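Local coordinates for Peptide/nickel transport system substrate-binding protein (Listeria monocytogenes serotype 1/2a, PDB 5KZT) that binds peptides and probably delivers them to a membrane transporter for uptake into the cell, at residues L17-S22 with K223-Q228; L39-Q44 with K204-V209; K244-V249 with K504-N509. All blocks are in the same frame, centred on the assembly; numbering follows the deposited sequence.

Interaction 1: residues L17-S22 with K223-Q228; sequences LNLTES and KQINVQ
N18 and N226 meet as a side-by-side pair of amides on one face of two parallel strands, 17-21 and 224-228. From CB of N226, which already lies 3.2 Å from OD1 of N18, CG follows anti to the carbonyl carbon (chi1 -59°) and brings the amide alongside its neighbour, the two planes only 18° apart. At the tip the branches part company. N226 ND2 gives a 2.8 Å hydrogen bond to N18 OD1, lying in the carbonyl plane of the acceptor, while N226 OD1 receives NE2 of Q224 at 2.9 Å. Both ends of the amide are engaged, which should hold its rotation. Beneath, the backbones are joined by five hydrogen bonds, the straightest running from L19 N to N226 O (2.8 Å, 177° at the hydrogen). A water accepts from Q228 NE2 and donates to L19 O, tying a side chain to the neighbouring strand. The other face is apolar: CD1 of L19 packs on CG2 of I225 at 3.9 Å, and Y521 touches both residues. The pairing places 16-21 at one border of a mixed four-stranded sheet in this peptide-binding protein of the solute-binding protein 5 family, a parallel match of strands about 200 residues apart in sequence.

Interaction 2: residues L39-Q44 with K204-V209; sequences LNVVNQ and KKWTYV
V41 and Q44, about one turn apart on helix 36-45, receive the ring of Y208 from strand 205-210, so that the helix packs on a face of the mixed sheet in an alpha/beta layer. The short segments run in roughly the same direction, 26° apart, with axes 10.4 Å from each other; the aromatic side chains span that gap. Y208 has CG anti to its carbonyl carbon (chi1 -63°), which sends the ring out from the strand to the helix. Q44 meets the ring obliquely, its CB 3.6 Å from Y208 CE1 and its CG near CE1 and CZ. The Q44 chain then bends at chi2, turning its amide 79° from the ring plane and carrying it off the tyrosine. There NE2 is shared by N40 O, in the previous turn, and Y519 O, while OE1 takes the backbone N of Y521; the glutamine thus packs with its aliphatic part and ties the helix to segment 519-521 with its polar end. W206, two residues before Y208 on the same face of the strand, reaches V41 at a slant, its NE1 4.2 Å from V41 CG2. L196 of the adjacent strand 194-197 touches V41 and both aromatic rings, completing a buried cluster. The phenol end of Y208 presses closely on V41, with OH 3.1 Å from V41 CA and 3.2 Å from V41 CG2.

Interaction 3: residues K244-V249 with K504-N509; sequences KVDRTV and KDYIKN
K504 opens the contact by giving its backbone N-H to D246 O, a nearly linear hydrogen bond of 2.9 Å (173° at the hydrogen). Its side chain runs on across the same residue, K504 CG coming 3.3 Å from D246 O. The chain bends at chi2, and CE passes the carbonyl of V245, whose oxygen is buried here without a polar partner in the model. NZ reaches beyond the contact to a salt bridge with D243 and a hydrogen bond to Y240 O. From K504 to I507 the backbone makes a type I beta turn, with D505 at its outer corner, which brings Y506 back over the lysine. The Y506 CG lies between the backbone N and the carbonyl carbon (chi1 55°), folding the ring onto K504 CB, which sits 3.5 Å above the plane over its centre. This directs the phenol to D246, where Y506 OH donates to D246 OD1; the modelled 2.4 Å is very short, so the exact geometry is doubtful. The carboxylate oxygen lies at the ring edge, and the two planes stand 77° apart. Next, I507 closes the apolar side, its CD1 touching D246 CB at 3.9 Å and reaching R247 CB at the fringe; L17 of strand 16-21 packs on the same isoleucine. The other carboxylate oxygen of D246, OD2, accepts the N-H of N18. Through its carbonyl and OD2, this buried acid ties three parts of the chain together, and the N18 bond may help to stabilise its charged form.

The three contacts lie on one side of the chain's centre, and interaction 1 touches both of the others. Interactions 1 and 2, with centres 8 Å apart, share a sheet: I225 O and Y208 N are 2.8 Å apart and V227 N and W206 O 2.9 Å apart, both probable hydrogen bonds. Interaction 3 meets strand 16-21 of interaction 1, where N18 O lies 2.8 Å from D246 N, a probable hydrogen bond, and their centres are 10 Å apart. Interactions 2 and 3 do not touch; their nearest atoms are about 8 Å apart, with interaction 1 bridging them. The bound peptide comes within packing reach at S22 of interaction 1 and L39 of interaction 2.

Interaction 1: residues L17-S22 with K223-Q228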
ATOM      1  N   LEU A  17       1.447  22.819   9.777  1.00 21.08           N
ATOM      2  CA  LEU A  17       0.298  21.960   9.536  1.00 20.21           C
ATOM      3  C   LEU A  17       0.307  20.837  10.576  1.00 19.78           C
ATOM      4  O   LEU A  17       1.364  20.276  10.873  1.00 19.65           O
ATOM      5  CB  LEU A  17       0.369  21.415   8.118  1.00 19.67           C
ATOM      6  CG  LEU A  17      -0.691  20.435   7.613  1.00 19.10           C
ATOM      7  CD1 LEU A  17      -2.093  21.028   7.636  1.00 19.67           C
ATOM      8  CD2 LEU A  17      -0.323  19.945   6.224  1.00 18.77           C
ATOM      9  N   ASN A  18      -0.857  20.548  11.154  1.00 19.52           N
ATOM     10  CA  ASN A  18      -1.006  19.532  12.215  1.00 19.38           C
ATOM     11  C   ASN A  18      -1.935  18.403  11.759  1.00 18.85           C
ATOM     12  O   ASN A  18      -3.130  18.616  11.529  1.00 19.15           O
ATOM     13  CB  ASN A  18      -1.553  20.169  13.496  1.00 20.06           C
ATOM     14  CG  ASN A  18      -0.589  21.144  14.124  1.00 20.68           C
ATOM     15  OD1 ASN A  18       0.575  20.832  14.321  1.00 20.62           O
ATOM     16  ND2 ASN A  18      -1.070  22.322  14.453  1.00 21.39           N
ATOM     17  N   LEU A  19      -1.372  17.209  11.619  1.00 18.45           N
ATOM     18  CA  LEU A  19      -2.076  16.069  11.043  1.00 18.18           C
ATOM     19  C   LEU A  19      -2.115  14.943  12.051  1.00 18.76           C
ATOM     20  O   LEU A  19      -1.412  14.980  13.076  1.00 18.94           O
ATOM     21  CB  LEU A  19      -1.377  15.602   9.767  1.00 17.40           C
ATOM     22  CG  LEU A  19      -1.292  16.580   8.588  1.00 17.34           C
ATOM     23  CD1 LEU A  19      -0.554  15.918   7.432  1.00 16.79           C
ATOM     24  CD2 LEU A  19      -2.662  17.083   8.153  1.00 17.45           C
ATOM     25  N   THR A  20      -2.959  13.955  11.762  1.00 19.19           N
ATOM     26  CA  THR A  20      -3.018  12.718  12.527  1.00 19.89           C
ATOM     27  C   THR A  20      -2.713  11.525  11.629  1.00 20.14           C
ATOM     28  O   THR A  20      -2.832  11.599  10.399  1.00 21.05           O
ATOM     29  CB  THR A  20      -4.401  12.477  13.167  1.00 20.21           C
ATOM     30  OG1 THR A  20      -5.343  12.144  12.143  1.00 20.33           O
ATOM     31  CG2 THR A  20      -4.876  13.681  13.928  1.00 20.71           C
ATOM     32  N   GLU A  21      -2.325  10.423  12.253  1.00 20.63           N
ATOM     33  CA  GLU A  21      -2.149   9.145  11.570  1.00 20.94           C
ATOM     34  C   GLU A  21      -2.770   8.066  12.467  1.00 20.86           C
ATOM     35  O   GLU A  21      -2.847   8.255  13.670  1.00 20.67           O
ATOM     36  CB  GLU A  21      -0.662   8.906  11.330  1.00 21.93           C
ATOM     37  CG  GLU A  21      -0.292   7.701  10.464  1.00 22.57           C
ATOM     38  CD  GLU A  21      -0.982   7.676   9.110  1.00 23.12           C
ATOM     39  OE1 GLU A  21      -0.358   8.095   8.106  1.00 24.17           O
ATOM     40  OE2 GLU A  21      -2.138   7.192   9.043  1.00 23.75           O
ATOM     41  N   SER A  22      -3.216   6.956  11.881  1.00 20.31           N
ATOM     42  CA  SER A  22      -3.961   5.930  12.619  1.00 20.73           C
ATOM     43  C   SER A  22      -3.102   4.804  13.220  1.00 20.25           C
ATOM     44  O   SER A  22      -3.630   3.917  13.888  1.00 20.82           O
ATOM     45  CB  SER A  22      -5.009   5.322  11.693  1.00 21.28           C
ATOM     46  OG  SER A  22      -4.392   4.862  10.503  1.00 21.96           O
ATOM     47  N   LYS A 223       6.762  25.275   6.709  1.00 24.43           N
ATOM     48  CA  LYS A 223       8.009  25.128   7.446  1.00 25.00           C
ATOM     49  C   LYS A 223       8.025  23.837   8.300  1.00 23.41           C
ATOM     50  O   LYS A 223       9.077  23.280   8.536  1.00 22.76           O
ATOM     51  CB  LYS A 223       8.331  26.397   8.258  1.00 27.05           C
ATOM     52  CG  LYS A 223       7.491  26.625   9.478  1.00 27.96           C
ATOM     53  CD  LYS A 223       7.705  28.042  10.014  1.00 30.07           C
ATOM     54  CE  LYS A 223       6.858  28.252  11.245  1.00 30.46           C
ATOM     55  NZ  LYS A 223       7.047  29.573  11.849  1.00 32.06           N
ATOM     56  N   GLN A 224       6.849  23.363   8.734  1.00 22.29           N
ATOM     57  CA  GLN A 224       6.757  22.238   9.666  1.00 21.50           C
ATOM     58  C   GLN A 224       5.396  21.541   9.578  1.00 20.27           C
ATOM     59  O   GLN A 224       4.359  22.200   9.460  1.00 20.09           O
ATOM     60  CB  GLN A 224       7.017  22.711  11.105  1.00 22.51           C
ATOM     61  CG  GLN A 224       7.085  21.571  12.113  1.00 22.27           C
ATOM     62  CD  GLN A 224       7.933  21.895  13.320  1.00 23.53           C
ATOM     63  OE1 GLN A 224       8.977  22.543  13.205  1.00 24.74           O
ATOM     64  NE2 GLN A 224       7.507  21.431  14.489  1.00 23.60           N
ATOM     65  N   ILE A 225       5.418  20.216   9.603  1.00 19.14           N
ATOM     66  CA  ILE A 225       4.194  19.406   9.618  1.00 18.46           C
ATOM     67  C   ILE A 225       4.316  18.478  10.825  1.00 18.45           C
ATOM     68  O   ILE A 225       5.247  17.697  10.897  1.00 18.59           O
ATOM     69  CB  ILE A 225       3.993  18.613   8.308  1.00 17.73           C
ATOM     70  CG1 ILE A 225       4.025  19.541   7.083  1.00 18.12           C
ATOM     71  CG2 ILE A 225       2.696  17.825   8.348  1.00 17.27           C
ATOM     72  CD1 ILE A 225       4.239  18.811   5.766  1.00 17.87           C
ATOM     73  N   ASN A 226       3.402  18.608  11.778  1.00 18.47           N
ATOM     74  CA  ASN A 226       3.408  17.815  13.007  1.00 18.73           C
ATOM     75  C   ASN A 226       2.399  16.695  12.849  1.00 18.09           C
ATOM     76  O   ASN A 226       1.247  16.946  12.449  1.00 17.80           O
ATOM     77  CB  ASN A 226       2.997  18.679  14.199  1.00 19.44           C
ATOM     78  CG  ASN A 226       3.917  19.871  14.400  1.00 20.47           C
ATOM     79  OD1 ASN A 226       5.136  19.701  14.497  1.00 20.96           O
ATOM     80  ND2 ASN A 226       3.349  21.085  14.463  1.00 20.77           N
ATOM     81  N   VAL A 227       2.817  15.471  13.168  1.00 17.84           N
ATOM     82  CA  VAL A 227       1.945  14.301  13.078  1.00 17.29           C
ATOM     83  C   VAL A 227       1.863  13.610  14.422  1.00 17.99           C
ATOM     84  O   VAL A 227       2.888  13.428  15.090  1.00 18.38           O
ATOM     85  CB  VAL A 227       2.456  13.282  12.032  1.00 16.67           C
ATOM     86  CG1 VAL A 227       1.434  12.175  11.845  1.00 16.44           C
ATOM     87  CG2 VAL A 227       2.744  13.988  10.718  1.00 16.44           C
ATOM     88  N   GLN A 228       0.646  13.228  14.814  1.00 18.02           N
ATOM     89  CA  GLN A 228       0.425  12.421  16.022  1.00 18.79           C
ATOM     90  C   GLN A 228      -0.502  11.258  15.711  1.00 18.47           C
ATOM     91  O   GLN A 228      -1.412  11.357  14.887  1.00 17.79           O
ATOM     92  CB  GLN A 228      -0.104  13.267  17.168  1.00 19.67           C
ATOM     93  CG  GLN A 228      -1.424  13.937  16.894  1.00 19.41           C
ATOM     94  CD  GLN A 228      -1.876  14.807  18.042  1.00 20.41           C
ATOM     95  OE1 GLN A 228      -2.160  14.315  19.134  1.00 21.25           O
ATOM     96  NE2 GLN A 228      -1.970  16.102  17.798  1.00 20.70           N
TER
HETATM   97  O   HOH W   1      -0.924  16.867  15.069  1.00 16.37           O

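Interaction 2: residues L39-Q44 with K204-V209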
ATOM      1  N   LEU A  39       5.311   4.385   3.620  1.00 15.04           N
ATOM      2  CA  LEU A  39       5.565   4.866   2.245  1.00 14.91           C
ATOM      3  C   LEU A  39       5.181   6.325   2.092  1.00 14.75           C
ATOM      4  O   LEU A  39       5.814   7.063   1.334  1.00 14.39           O
ATOM      5  CB  LEU A  39       4.832   4.020   1.210  1.00 15.24           C
ATOM      6  CG  LEU A  39       5.451   2.621   1.079  1.00 15.56           C
ATOM      7  CD1 LEU A  39       4.497   1.730   0.322  1.00 15.83           C
ATOM      8  CD2 LEU A  39       6.800   2.621   0.404  1.00 15.73           C
ATOM      9  N   ASN A  40       4.162   6.743   2.823  1.00 14.57           N
ATOM     10  CA  ASN A  40       3.783   8.167   2.850  1.00 14.94           C
ATOM     11  C   ASN A  40       4.863   9.012   3.532  1.00 14.88           C
ATOM     12  O   ASN A  40       5.189  10.074   3.031  1.00 15.42           O
ATOM     13  CB  ASN A  40       2.450   8.355   3.548  1.00 15.08           C
ATOM     14  CG  ASN A  40       1.915   9.772   3.413  1.00 15.79           C
ATOM     15  OD1 ASN A  40       1.652  10.248   2.305  1.00 15.81           O
ATOM     16  ND2 ASN A  40       1.783  10.458   4.540  1.00 16.08           N
ATOM     17  N   VAL A  41       5.446   8.523   4.628  1.00 14.74           N
ATOM     18  CA  VAL A  41       6.577   9.234   5.285  1.00 15.02           C
ATOM     19  C   VAL A  41       7.756   9.431   4.323  1.00 15.13           C
ATOM     20  O   VAL A  41       8.186  10.566   4.082  1.00 15.36           O
ATOM     21  CB  VAL A  41       7.062   8.512   6.570  1.00 15.29           C
ATOM     22  CG1 VAL A  41       8.348   9.133   7.125  1.00 15.61           C
ATOM     23  CG2 VAL A  41       5.985   8.556   7.638  1.00 15.55           C
ATOM     24  N   VAL A  42       8.270   8.342   3.761  1.00 15.11           N
ATOM     25  CA  VAL A  42       9.426   8.456   2.879  1.00 15.30           C
ATOM     26  C   VAL A  42       9.130   9.265   1.606  1.00 15.02           C
ATOM     27  O   VAL A  42      10.049   9.861   1.022  1.00 15.36           O
ATOM     28  CB  VAL A  42      10.095   7.104   2.525  1.00 15.44           C
ATOM     29  CG1 VAL A  42      10.556   6.395   3.781  1.00 16.02           C
ATOM     30  CG2 VAL A  42       9.196   6.229   1.690  1.00 15.22           C
ATOM     31  N   ASN A  43       7.870   9.323   1.171  1.00 14.72           N
ATOM     32  CA  ASN A  43       7.529  10.200   0.044  1.00 14.94           C
ATOM     33  C   ASN A  43       7.731  11.703   0.299  1.00 15.45           C
ATOM     34  O   ASN A  43       7.926  12.473  -0.648  1.00 16.03           O
ATOM     35  CB  ASN A  43       6.108   9.979  -0.440  1.00 15.00           C
ATOM     36  CG  ASN A  43       5.892  10.534  -1.832  1.00 15.57           C
ATOM     37  OD1 ASN A  43       6.654  10.223  -2.753  1.00 15.79           O
ATOM     38  ND2 ASN A  43       4.878  11.380  -2.000  1.00 16.28           N
ATOM     39  N   GLN A  44       7.686  12.118   1.559  1.00 15.19           N
ATOM     40  CA  GLN A  44       7.918  13.524   1.911  1.00 15.74           C
ATOM     41  C   GLN A  44       9.400  13.849   2.091  1.00 16.49           C
ATOM     42  O   GLN A  44       9.822  14.998   1.892  1.00 16.63           O
ATOM     43  CB  GLN A  44       7.199  13.892   3.205  1.00 15.64           C
ATOM     44  CG  GLN A  44       5.801  13.317   3.372  1.00 15.20           C
ATOM     45  CD  GLN A  44       4.896  13.513   2.168  1.00 15.02           C
ATOM     46  OE1 GLN A  44       4.919  14.552   1.510  1.00 15.49           O
ATOM     47  NE2 GLN A  44       4.063  12.525   1.898  1.00 14.66           N
ATOM     48  N   LYS A 204       4.658   7.860  19.133  1.00 23.36           N
ATOM     49  CA  LYS A 204       3.368   8.236  18.562  1.00 23.85           C
ATOM     50  C   LYS A 204       3.322   9.631  17.946  1.00 23.46           C
ATOM     51  O   LYS A 204       2.237  10.121  17.621  1.00 23.24           O
ATOM     52  CB  LYS A 204       2.295   8.108  19.634  1.00 25.35           C
ATOM     53  CG  LYS A 204       2.210   6.714  20.226  1.00 27.25           C
ATOM     54  CD  LYS A 204       0.938   6.522  21.028  1.00 28.82           C
ATOM     55  CE  LYS A 204       0.871   7.467  22.219  1.00 30.46           C
ATOM     56  NZ  LYS A 204      -0.422   7.297  22.968  1.00 31.77           N
ATOM     57  N   LYS A 205       4.493  10.253  17.773  1.00 23.86           N
ATOM     58  CA  LYS A 205       4.625  11.558  17.159  1.00 23.77           C
ATOM     59  C   LYS A 205       5.839  11.573  16.251  1.00 23.23           C
ATOM     60  O   LYS A 205       6.807  10.830  16.458  1.00 23.82           O
ATOM     61  CB  LYS A 205       4.737  12.642  18.238  1.00 25.51           C
ATOM     62  CG  LYS A 205       3.467  12.729  19.051  1.00 26.60           C
ATOM     63  CD  LYS A 205       3.375  13.905  20.006  1.00 28.69           C
ATOM     64  CE  LYS A 205       2.217  13.666  20.964  1.00 29.46           C
ATOM     65  NZ  LYS A 205       1.406  14.878  21.134  1.00 30.56           N
ATOM     66  N   TRP A 206       5.758  12.378  15.212  1.00 21.53           N
ATOM     67  CA  TRP A 206       6.898  12.674  14.377  1.00 20.88           C
ATOM     68  C   TRP A 206       6.618  13.965  13.635  1.00 20.34           C
ATOM     69  O   TRP A 206       5.476  14.449  13.623  1.00 19.63           O
ATOM     70  CB  TRP A 206       7.212  11.531  13.402  1.00 20.13           C
ATOM     71  CG  TRP A 206       6.074  11.080  12.543  1.00 19.01           C
ATOM     72  CD1 TRP A 206       5.749  11.553  11.312  1.00 18.30           C
ATOM     73  CD2 TRP A 206       5.127  10.032  12.830  1.00 18.69           C
ATOM     74  NE1 TRP A 206       4.662  10.886  10.820  1.00 17.68           N
ATOM     75  CE2 TRP A 206       4.262   9.944  11.724  1.00 17.96           C
ATOM     76  CE3 TRP A 206       4.941   9.160  13.904  1.00 19.22           C
ATOM     77  CZ2 TRP A 206       3.212   9.019  11.657  1.00 17.89           C
ATOM     78  CZ3 TRP A 206       3.903   8.234  13.843  1.00 19.11           C
ATOM     79  CH2 TRP A 206       3.042   8.178  12.726  1.00 18.51           C
ATOM     80  N   THR A 207       7.670  14.505  13.016  1.00 20.33           N
ATOM     81  CA  THR A 207       7.668  15.858  12.479  1.00 20.40           C
ATOM     82  C   THR A 207       8.368  15.918  11.128  1.00 20.05           C
ATOM     83  O   THR A 207       9.402  15.287  10.940  1.00 19.99           O
ATOM     84  CB  THR A 207       8.406  16.813  13.437  1.00 21.45           C
ATOM     85  OG1 THR A 207       7.958  16.571  14.763  1.00 21.65           O
ATOM     86  CG2 THR A 207       8.158  18.263  13.092  1.00 21.81           C
ATOM     87  N   TYR A 208       7.794  16.682  10.201  1.00 19.39           N
ATOM     88  CA  TYR A 208       8.437  16.994   8.941  1.00 19.36           C
ATOM     89  C   TYR A 208       8.879  18.424   9.052  1.00 20.22           C
ATOM     90  O   TYR A 208       8.086  19.272   9.475  1.00 19.84           O
ATOM     91  CB  TYR A 208       7.458  16.858   7.778  1.00 18.66           C
ATOM     92  CG  TYR A 208       6.918  15.457   7.566  1.00 17.93           C
ATOM     93  CD1 TYR A 208       7.700  14.473   6.965  1.00 17.55           C
ATOM     94  CD2 TYR A 208       5.618  15.111   7.954  1.00 17.61           C
ATOM     95  CE1 TYR A 208       7.220  13.202   6.765  1.00 17.08           C
ATOM     96  CE2 TYR A 208       5.129  13.827   7.741  1.00 17.13           C
ATOM     97  CZ  TYR A 208       5.942  12.887   7.132  1.00 16.86           C
ATOM     98  OH  TYR A 208       5.457  11.636   6.928  1.00 17.29           O
ATOM     99  N   VAL A 209      10.127  18.708   8.687  1.00 20.68           N
ATOM    100  CA  VAL A 209      10.599  20.089   8.665  1.00 21.98           C
ATOM    101  C   VAL A 209      11.137  20.368   7.281  1.00 21.86           C
ATOM    102  O   VAL A 209      11.811  19.522   6.697  1.00 20.92           O
ATOM    103  CB  VAL A 209      11.672  20.368   9.741  1.00 23.42           C
ATOM    104  CG1 VAL A 209      12.052  21.837   9.731  1.00 24.95           C
ATOM    105  CG2 VAL A 209      11.136  20.024  11.128  1.00 23.62           C
TER

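Interaction 3: residues K244-V249 with K504-N509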
ATOM      1  N   LYS A 244      -6.100  21.892  17.529  1.00 25.64           N
ATOM      2  CA  LYS A 244      -4.821  21.191  17.722  1.00 25.50           C
ATOM      3  C   LYS A 244      -4.453  20.338  16.523  1.00 23.83           C
ATOM      4  O   LYS A 244      -3.290  19.969  16.364  1.00 23.96           O
ATOM      5  CB  LYS A 244      -4.868  20.321  18.974  1.00 26.37           C
ATOM      6  CG  LYS A 244      -5.216  21.057  20.255  1.00 28.27           C
ATOM      7  CD  LYS A 244      -4.098  21.960  20.696  1.00 29.75           C
ATOM      8  CE  LYS A 244      -4.459  22.661  21.987  1.00 31.45           C
ATOM      9  NZ  LYS A 244      -3.376  23.629  22.314  1.00 33.32           N
ATOM     10  N   VAL A 245      -5.442  19.962  15.714  1.00 22.54           N
ATOM     11  CA  VAL A 245      -5.177  19.343  14.414  1.00 21.16           C
ATOM     12  C   VAL A 245      -6.028  20.020  13.371  1.00 20.80           C
ATOM     13  O   VAL A 245      -7.069  20.577  13.687  1.00 20.84           O
ATOM     14  CB  VAL A 245      -5.417  17.816  14.398  1.00 20.77           C
ATOM     15  CG1 VAL A 245      -4.551  17.131  15.446  1.00 21.14           C
ATOM     16  CG2 VAL A 245      -6.885  17.449  14.589  1.00 20.61           C
ATOM     17  N   ASP A 246      -5.566  19.962  12.127  1.00 20.45           N
ATOM     18  CA  ASP A 246      -6.195  20.642  11.002  1.00 20.40           C
ATOM     19  C   ASP A 246      -7.013  19.731  10.088  1.00 19.61           C
ATOM     20  O   ASP A 246      -7.706  20.214   9.192  1.00 19.53           O
ATOM     21  CB  ASP A 246      -5.128  21.361  10.189  1.00 20.87           C
ATOM     22  CG  ASP A 246      -4.370  22.369  11.008  1.00 21.88           C
ATOM     23  OD1 ASP A 246      -5.020  23.181  11.701  1.00 23.43           O
ATOM     24  OD2 ASP A 246      -3.122  22.344  10.992  1.00 22.35           O
ATOM     25  N   ARG A 247      -6.910  18.426  10.312  1.00 18.76           N
ATOM     26  CA  ARG A 247      -7.573  17.416   9.507  1.00 18.47           C
ATOM     27  C   ARG A 247      -7.701  16.169  10.376  1.00 18.23           C
ATOM     28  O   ARG A 247      -6.740  15.782  11.047  1.00 18.43           O
ATOM     29  CB  ARG A 247      -6.742  17.160   8.258  1.00 18.19           C
ATOM     30  CG  ARG A 247      -7.386  16.298   7.204  1.00 18.58           C
ATOM     31  CD  ARG A 247      -6.571  16.369   5.935  1.00 18.67           C
ATOM     32  NE  ARG A 247      -7.224  15.803   4.760  1.00 18.85           N
ATOM     33  CZ  ARG A 247      -6.939  14.630   4.215  1.00 18.71           C
ATOM     34  NH1 ARG A 247      -6.023  13.819   4.754  1.00 18.85           N
ATOM     35  NH2 ARG A 247      -7.596  14.261   3.121  1.00 19.08           N
ATOM     36  N   THR A 248      -8.884  15.566  10.413  1.00 18.17           N
ATOM     37  CA  THR A 248      -9.109  14.402  11.258  1.00 18.25           C
ATOM     38  C   THR A 248     -10.031  13.373  10.594  1.00 17.94           C
ATOM     39  O   THR A 248     -11.053  13.715  10.020  1.00 17.40           O
ATOM     40  CB  THR A 248      -9.635  14.833  12.648  1.00 18.88           C
ATOM     41  OG1 THR A 248      -9.654  13.711  13.538  1.00 19.72           O
ATOM     42  CG2 THR A 248     -11.028  15.439  12.555  1.00 19.24           C
ATOM     43  N   VAL A 249      -9.684  12.105  10.742  1.00 18.32           N
ATOM     44  CA  VAL A 249     -10.455  11.023  10.149  1.00 18.61           C
ATOM     45  C   VAL A 249     -11.730  10.785  10.950  1.00 19.14           C
ATOM     46  O   VAL A 249     -11.687  10.775  12.176  1.00 19.52           O
ATOM     47  CB  VAL A 249      -9.675   9.692  10.154  1.00 19.10           C
ATOM     48  CG1 VAL A 249     -10.522   8.583   9.510  1.00 19.64           C
ATOM     49  CG2 VAL A 249      -8.345   9.819   9.459  1.00 18.97           C
ATOM     50  N   LYS A 504      -9.843  21.516   7.668  1.00 20.25           N
ATOM     51  CA  LYS A 504      -9.976  22.974   7.777  1.00 21.32           C
ATOM     52  C   LYS A 504      -9.921  23.624   6.400  1.00 21.73           C
ATOM     53  O   LYS A 504      -9.109  23.230   5.549  1.00 21.44           O
ATOM     54  CB  LYS A 504      -8.880  23.600   8.627  1.00 21.90           C
ATOM     55  CG  LYS A 504      -8.839  23.135  10.063  1.00 22.59           C
ATOM     56  CD  LYS A 504      -9.899  23.732  10.945  1.00 23.58           C
ATOM     57  CE  LYS A 504      -9.600  23.223  12.352  1.00 24.35           C
ATOM     58  NZ  LYS A 504     -10.643  23.592  13.302  1.00 25.39           N
ATOM     59  N   ASP A 505     -10.753  24.642   6.194  1.00 22.35           N
ATOM     60  CA  ASP A 505     -10.795  25.325   4.899  1.00 23.54           C
ATOM     61  C   ASP A 505      -9.475  25.998   4.467  1.00 23.28           C
ATOM     62  O   ASP A 505      -9.256  26.200   3.277  1.00 23.92           O
ATOM     63  CB  ASP A 505     -11.970  26.335   4.820  1.00 25.27           C
ATOM     64  CG  ASP A 505     -11.900  27.453   5.868  1.00 26.31           C
ATOM     65  OD1 ASP A 505     -10.909  27.587   6.619  1.00 26.67           O
ATOM     66  OD2 ASP A 505     -12.884  28.220   5.937  1.00 28.68           O
ATOM     67  N   TYR A 506      -8.616  26.324   5.429  1.00 22.44           N
ATOM     68  CA  TYR A 506      -7.337  26.974   5.157  1.00 22.46           C
ATOM     69  C   TYR A 506      -6.207  26.092   4.602  1.00 22.26           C
ATOM     70  O   TYR A 506      -5.179  26.620   4.190  1.00 22.39           O
ATOM     71  CB  TYR A 506      -6.850  27.772   6.369  1.00 22.51           C
ATOM     72  CG  TYR A 506      -6.734  27.046   7.688  1.00 22.21           C
ATOM     73  CD1 TYR A 506      -5.747  26.093   7.909  1.00 21.89           C
ATOM     74  CD2 TYR A 506      -7.583  27.364   8.746  1.00 22.33           C
ATOM     75  CE1 TYR A 506      -5.623  25.466   9.145  1.00 22.12           C
ATOM     76  CE2 TYR A 506      -7.470  26.742   9.986  1.00 22.38           C
ATOM     77  CZ  TYR A 506      -6.487  25.796  10.177  1.00 22.06           C
ATOM     78  OH  TYR A 506      -6.371  25.165  11.392  1.00 22.35           O
ATOM     79  N   ILE A 507      -6.389  24.778   4.564  1.00 21.59           N
ATOM     80  CA  ILE A 507      -5.436  23.897   3.877  1.00 21.74           C
ATOM     81  C   ILE A 507      -5.661  23.993   2.357  1.00 22.48           C
ATOM     82  O   ILE A 507      -6.733  23.641   1.875  1.00 22.59           O
ATOM     83  CB  ILE A 507      -5.585  22.427   4.320  1.00 21.03           C
ATOM     84  CG1 ILE A 507      -5.325  22.264   5.823  1.00 20.74           C
ATOM     85  CG2 ILE A 507      -4.656  21.521   3.531  1.00 21.14           C
ATOM     86  CD1 ILE A 507      -5.702  20.891   6.361  1.00 20.11           C
ATOM     87  N   LYS A 508      -4.640  24.432   1.620  1.00 22.97           N
ATOM     88  CA  LYS A 508      -4.682  24.563   0.165  1.00 24.17           C
ATOM     89  C   LYS A 508      -3.629  23.666  -0.481  1.00 24.32           C
ATOM     90  O   LYS A 508      -2.553  23.450   0.091  1.00 23.47           O
ATOM     91  CB  LYS A 508      -4.402  26.014  -0.233  1.00 25.68           C
ATOM     92  CG  LYS A 508      -5.445  27.001   0.252  1.00 26.44           C
ATOM     93  CD  LYS A 508      -6.736  26.820  -0.536  1.00 27.27           C
ATOM     94  CE  LYS A 508      -7.690  27.983  -0.347  1.00 28.26           C
ATOM     95  NZ  LYS A 508      -8.340  27.915   0.983  1.00 27.87           N
ATOM     96  N   ASN A 509      -3.936  23.145  -1.666  1.00 25.00           N
ATOM     97  CA  ASN A 509      -2.969  22.331  -2.439  1.00 25.74           C
ATOM     98  C   ASN A 509      -2.458  21.070  -1.699  1.00 24.80           C
ATOM     99  O   ASN A 509      -1.273  20.715  -1.759  1.00 24.65           O
ATOM    100  CB  ASN A 509      -1.815  23.224  -2.949  1.00 27.77           C
ATOM    101  CG  ASN A 509      -1.846  23.395  -4.453  1.00 29.89           C
ATOM    102  OD1 ASN A 509      -1.767  22.422  -5.175  1.00 31.08           O
ATOM    103  ND2 ASN A 509      -2.004  24.627  -4.929  1.00 32.12           N
TER